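Local coordinates for 1-acyl-sn-glycerol-3-phosphate acyltransferase (Thermotoga maritima, PDB 5KYM), which transfers an acyl chain to 1-acyl-sn-glycerol 3-phosphate (lysophosphatidic acid), making phosphatidic acid at the membrane, at residues L46-F57 against M88-T99. Numbering follows the deposited sequence.
Sequences LKEIEKFGKRAF and MDIPLILGFVAT. With DD9 (nonane), chain F; HGX (1-heptadecanoyl-2-tridecanoyl-3-glycerol-phosphonyl choline), chain D.
Lys54 lies across the ring of Phe96, its CG over one face toward the rim, 4.0 Å from the ring centroid in a CH-pi contact. Bends at chi2 and chi4 then turn the chain so that NZ meets Gly95 O at 2.9 Å, in the carbonyl plane and with a C=O...N angle of 159°. The same ammonium forms a salt bridge with Glu50 OE2, one turn earlier on its own helix. An alanine in place of Lys54 would probably leave Gly95 O without this donor, Glu50 without its charged mate and the Phe96 face without its aliphatic cover.

Beside this grip the backbones are in direct contact: Gly53 CA is 3.7 Å from Gly95 CA, and a side chain on either glycine would run into the opposite main chain. The two helices can therefore cross at -126° with their axes only 6.7 Å apart.

Toward the end of 46-57, Phe57 reaches over to 88-99, where Met88, bent at chi2 and chi3, sets CE over one face of the ring. The ring edge faces the backbone, with CE1 3.6 Å from Leu92 N, while Ala56 CB packs on Met88 CE. Beyond them, Val64 and Val207 of the central sheet touch Phe57. At the other end, Ile49 CG2 packs against both Leu94 CD2 and Thr99 CG2.

Arg55 points away from this interface, and its NE donates to the phosphate oxygen O4 of the bound phospholipid. Helix 38-59 thus joins lipid on one side to the acyltransferase domain on another, consistent with a two-helix motif that positions the active site at the bilayer, through mainly apolar packing with one lysine clasp.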
# COMPACT_ATOMS: atom_id res chain seq x y z
N LEU A 46 0.19 1.58 -15.24
CA LEU A 46 0.69 0.88 -14.07
C LEU A 46 2.11 1.27 -13.70
O LEU A 46 2.43 1.40 -12.54
CB LEU A 46 0.55 -0.66 -14.19
CG LEU A 46 -0.87 -1.19 -13.94
CD1 LEU A 46 -0.87 -2.67 -14.00
CD2 LEU A 46 -1.52 -0.73 -12.62
N LYS A 47 2.95 1.48 -14.70
CA LYS A 47 4.35 1.77 -14.46
C LYS A 47 4.43 3.16 -13.90
O LYS A 47 5.17 3.38 -12.96
CB LYS A 47 5.15 1.62 -15.75
CG LYS A 47 6.65 1.61 -15.62
CD LYS A 47 7.14 0.39 -14.84
CE LYS A 47 8.37 0.72 -14.01
NZ LYS A 47 9.45 1.35 -14.88
N GLU A 48 3.63 4.09 -14.41
CA GLU A 48 3.60 5.48 -13.92
C GLU A 48 3.21 5.64 -12.46
O GLU A 48 3.69 6.57 -11.81
CB GLU A 48 2.67 6.36 -14.78
CG GLU A 48 3.18 6.75 -16.15
CD GLU A 48 4.56 7.33 -16.08
OE1 GLU A 48 4.79 8.28 -15.24
OE2 GLU A 48 5.44 6.75 -16.79
N ILE A 49 2.31 4.78 -12.01
CA ILE A 49 1.85 4.66 -10.64
C ILE A 49 2.97 4.20 -9.78
O ILE A 49 3.21 4.75 -8.72
CB ILE A 49 0.66 3.64 -10.51
CG1 ILE A 49 -0.58 4.24 -11.19
CG2 ILE A 49 0.36 3.22 -9.05
CD1 ILE A 49 -1.69 3.23 -11.45
N GLU A 50 3.62 3.12 -10.19
CA GLU A 50 4.76 2.60 -9.48
C GLU A 50 5.82 3.75 -9.35
O GLU A 50 6.35 4.00 -8.27
CB GLU A 50 5.26 1.36 -10.21
CG GLU A 50 6.65 0.88 -9.79
CD GLU A 50 7.13 -0.35 -10.53
OE1 GLU A 50 6.86 -0.46 -11.72
OE2 GLU A 50 7.82 -1.21 -9.93
N LYS A 51 6.07 4.48 -10.44
CA LYS A 51 7.04 5.56 -10.40
C LYS A 51 6.61 6.61 -9.40
O LYS A 51 7.41 7.18 -8.73
CB LYS A 51 7.24 6.17 -11.77
CG LYS A 51 7.82 5.16 -12.76
CD LYS A 51 7.51 5.46 -14.23
CE LYS A 51 8.46 6.49 -14.79
NZ LYS A 51 7.83 7.45 -15.70
N PHE A 52 5.32 6.86 -9.29
CA PHE A 52 4.81 7.80 -8.29
C PHE A 52 5.13 7.32 -6.87
O PHE A 52 5.67 8.07 -6.04
CB PHE A 52 3.32 8.06 -8.48
CG PHE A 52 2.69 8.76 -7.32
CD1 PHE A 52 2.89 10.13 -7.13
CD2 PHE A 52 1.91 8.06 -6.39
CE1 PHE A 52 2.32 10.75 -6.01
CE2 PHE A 52 1.34 8.70 -5.30
CZ PHE A 52 1.55 10.03 -5.11
N GLY A 53 4.81 6.07 -6.62
CA GLY A 53 5.11 5.47 -5.31
C GLY A 53 6.54 5.81 -4.88
O GLY A 53 6.78 6.34 -3.80
N LYS A 54 7.46 5.57 -5.78
CA LYS A 54 8.86 5.75 -5.53
C LYS A 54 9.20 7.19 -5.40
O LYS A 54 9.82 7.57 -4.40
CB LYS A 54 9.69 5.13 -6.66
CG LYS A 54 9.69 3.62 -6.62
CD LYS A 54 10.94 3.03 -7.13
CE LYS A 54 10.83 1.60 -7.36
NZ LYS A 54 9.80 1.39 -8.44
N ARG A 55 8.84 7.97 -6.40
CA ARG A 55 9.16 9.38 -6.44
C ARG A 55 8.67 10.08 -5.18
O ARG A 55 9.33 10.98 -4.68
CB ARG A 55 8.55 10.02 -7.69
CG ARG A 55 9.29 9.66 -8.95
CD ARG A 55 8.85 10.35 -10.22
NE ARG A 55 9.57 9.84 -11.42
CZ ARG A 55 9.18 10.05 -12.69
NH1 ARG A 55 8.09 10.76 -12.97
NH2 ARG A 55 9.87 9.55 -13.70
N ALA A 56 7.52 9.67 -4.67
CA ALA A 56 6.97 10.26 -3.46
C ALA A 56 8.00 10.37 -2.35
O ALA A 56 8.12 11.41 -1.64
CB ALA A 56 5.83 9.39 -2.95
N PHE A 57 8.73 9.29 -2.16
CA PHE A 57 9.67 9.28 -1.07
C PHE A 57 10.84 10.19 -1.40
O PHE A 57 11.42 10.77 -0.47
CB PHE A 57 10.05 7.87 -0.65
CG PHE A 57 8.94 7.16 -0.02
CD1 PHE A 57 7.95 6.62 -0.80
CD2 PHE A 57 8.81 7.12 1.33
CE1 PHE A 57 6.84 6.05 -0.24
CE2 PHE A 57 7.67 6.56 1.93
CZ PHE A 57 6.68 6.02 1.12
N MET A 88 1.60 7.26 4.17
CA MET A 88 2.56 6.94 3.18
C MET A 88 2.67 5.43 2.89
O MET A 88 3.30 5.02 1.88
CB MET A 88 3.94 7.51 3.56
CG MET A 88 4.03 9.03 3.58
SD MET A 88 3.42 9.87 2.09
CE MET A 88 4.78 9.38 0.98
N ASP A 89 2.07 4.58 3.72
CA ASP A 89 2.12 3.15 3.45
C ASP A 89 1.60 2.76 2.05
O ASP A 89 2.17 1.95 1.37
CB ASP A 89 1.41 2.37 4.54
CG ASP A 89 2.06 2.51 5.88
OD1 ASP A 89 3.27 2.85 5.97
OD2 ASP A 89 1.32 2.24 6.87
N ILE A 90 0.54 3.40 1.60
CA ILE A 90 0.00 3.15 0.28
C ILE A 90 1.01 3.50 -0.85
O ILE A 90 1.32 2.63 -1.68
CB ILE A 90 -1.43 3.73 0.20
CG1 ILE A 90 -2.39 2.74 0.94
CG2 ILE A 90 -1.92 3.90 -1.22
CD1 ILE A 90 -2.60 1.28 0.35
N PRO A 91 1.53 4.73 -0.88
CA PRO A 91 2.54 4.98 -1.92
C PRO A 91 3.75 4.03 -1.82
O PRO A 91 4.29 3.60 -2.86
CB PRO A 91 2.98 6.46 -1.70
CG PRO A 91 2.29 6.91 -0.45
CD PRO A 91 1.11 5.97 -0.20
N LEU A 92 4.14 3.72 -0.59
CA LEU A 92 5.21 2.78 -0.35
C LEU A 92 4.90 1.42 -0.96
O LEU A 92 5.69 0.95 -1.77
CB LEU A 92 5.46 2.61 1.15
CG LEU A 92 6.53 1.63 1.59
CD1 LEU A 92 7.83 2.20 1.18
CD2 LEU A 92 6.50 1.42 3.07
N ILE A 93 3.78 0.77 -0.60
CA ILE A 93 3.46 -0.57 -1.18
C ILE A 93 3.37 -0.43 -2.75
O ILE A 93 3.85 -1.32 -3.47
CB ILE A 93 2.15 -1.19 -0.67
CG1 ILE A 93 1.95 -1.20 0.84
CG2 ILE A 93 1.98 -2.60 -1.19
CD1 ILE A 93 2.94 -2.00 1.62
N LEU A 94 2.75 0.66 -3.24
CA LEU A 94 2.53 0.86 -4.69
C LEU A 94 3.85 0.90 -5.44
O LEU A 94 4.02 0.24 -6.46
CB LEU A 94 1.74 2.14 -4.96
CG LEU A 94 0.22 2.13 -4.70
CD1 LEU A 94 -0.51 3.45 -4.89
CD2 LEU A 94 -0.41 1.10 -5.60
N GLY A 95 4.80 1.64 -4.89
CA GLY A 95 6.07 1.86 -5.55
C GLY A 95 7.10 0.77 -5.40
O GLY A 95 8.03 0.69 -6.19
N PHE A 96 6.94 -0.10 -4.42
CA PHE A 96 7.97 -1.06 -4.09
C PHE A 96 7.52 -2.48 -3.92
O PHE A 96 8.34 -3.33 -3.60
CB PHE A 96 8.66 -0.60 -2.80
CG PHE A 96 9.43 0.68 -2.94
CD1 PHE A 96 10.72 0.67 -3.42
CD2 PHE A 96 8.87 1.86 -2.60
CE1 PHE A 96 11.43 1.82 -3.56
CE2 PHE A 96 9.59 3.03 -2.73
CZ PHE A 96 10.88 3.00 -3.19
N VAL A 97 6.24 -2.77 -4.08
CA VAL A 97 5.74 -4.15 -3.92
C VAL A 97 4.74 -4.50 -5.02
O VAL A 97 4.91 -5.50 -5.71
CB VAL A 97 5.06 -4.32 -2.57
CG1 VAL A 97 4.55 -5.75 -2.39
CG2 VAL A 97 5.96 -3.82 -1.45
N ALA A 98 3.71 -3.67 -5.20
CA ALA A 98 2.59 -4.01 -6.03
C ALA A 98 1.65 -2.85 -6.33
O ALA A 98 1.32 -2.11 -5.43
CB ALA A 98 1.83 -5.11 -5.31
N THR A 99 1.19 -2.73 -7.57
CA THR A 99 0.24 -1.72 -7.89
C THR A 99 -1.11 -2.32 -7.99
O THR A 99 -1.73 -2.37 -9.07
CB THR A 99 0.55 -0.96 -9.18
OG1 THR A 99 0.66 -1.84 -10.29
CG2 THR A 99 1.81 -0.28 -9.05
C1 DD9 F . 1.34 9.65 -12.79
C2 DD9 F . 0.14 9.04 -12.10
C3 DD9 F . 0.38 9.05 -10.60
C4 DD9 F . -0.85 8.52 -9.88
C5 DD9 F . -0.50 8.17 -8.43
C6 DD9 F . -1.69 7.45 -7.81
C7 DD9 F . -1.73 7.42 -6.28
C8 DD9 F . -2.94 6.55 -5.88
C9 DD9 F . -3.43 6.87 -4.46
O11 HGX D . 10.70 13.76 -9.73
C11 HGX D . 10.08 14.28 -10.66
C12 HGX D . 8.77 15.01 -10.42
C13 HGX D . 8.55 16.21 -11.33
C14 HGX D . 7.23 16.93 -11.01
C15 HGX D . 7.30 18.43 -11.26
C16 HGX D . 6.07 19.26 -10.85
C17 HGX D . 6.44 20.72 -10.59
C18 HGX D . 5.28 21.71 -10.59
O3 HGX D . 10.58 14.23 -12.03
C3 HGX D . 11.17 13.07 -12.63
C2 HGX D . 12.56 13.36 -13.25
C1 HGX D . 13.69 12.39 -12.77
O3P HGX D . 13.52 11.77 -11.48
O2 HGX D . 12.92 14.76 -13.03
C31 HGX D . 12.66 15.67 -14.16
O31 HGX D . 13.51 15.69 -15.03
C32 HGX D . 11.39 16.53 -14.32
C33 HGX D . 11.48 17.97 -13.79
C34 HGX D . 10.27 18.84 -14.21
C35 HGX D . 10.10 20.09 -13.34
C36 HGX D . 9.68 21.37 -14.09
C37 HGX D . 9.37 22.60 -13.20
C38 HGX D . 9.28 23.93 -14.01
C39 HGX D . 8.63 25.15 -13.30
C40 HGX D . 8.70 26.48 -14.08
O1 HGX D . 15.11 9.81 -11.83
P1 HGX D . 13.81 10.19 -11.16
O4 HGX D . 12.58 9.39 -11.52
O5 HGX D . 13.96 10.07 -9.53
C4 HGX D . 15.06 9.47 -8.82
C5 HGX D . 14.91 7.95 -8.72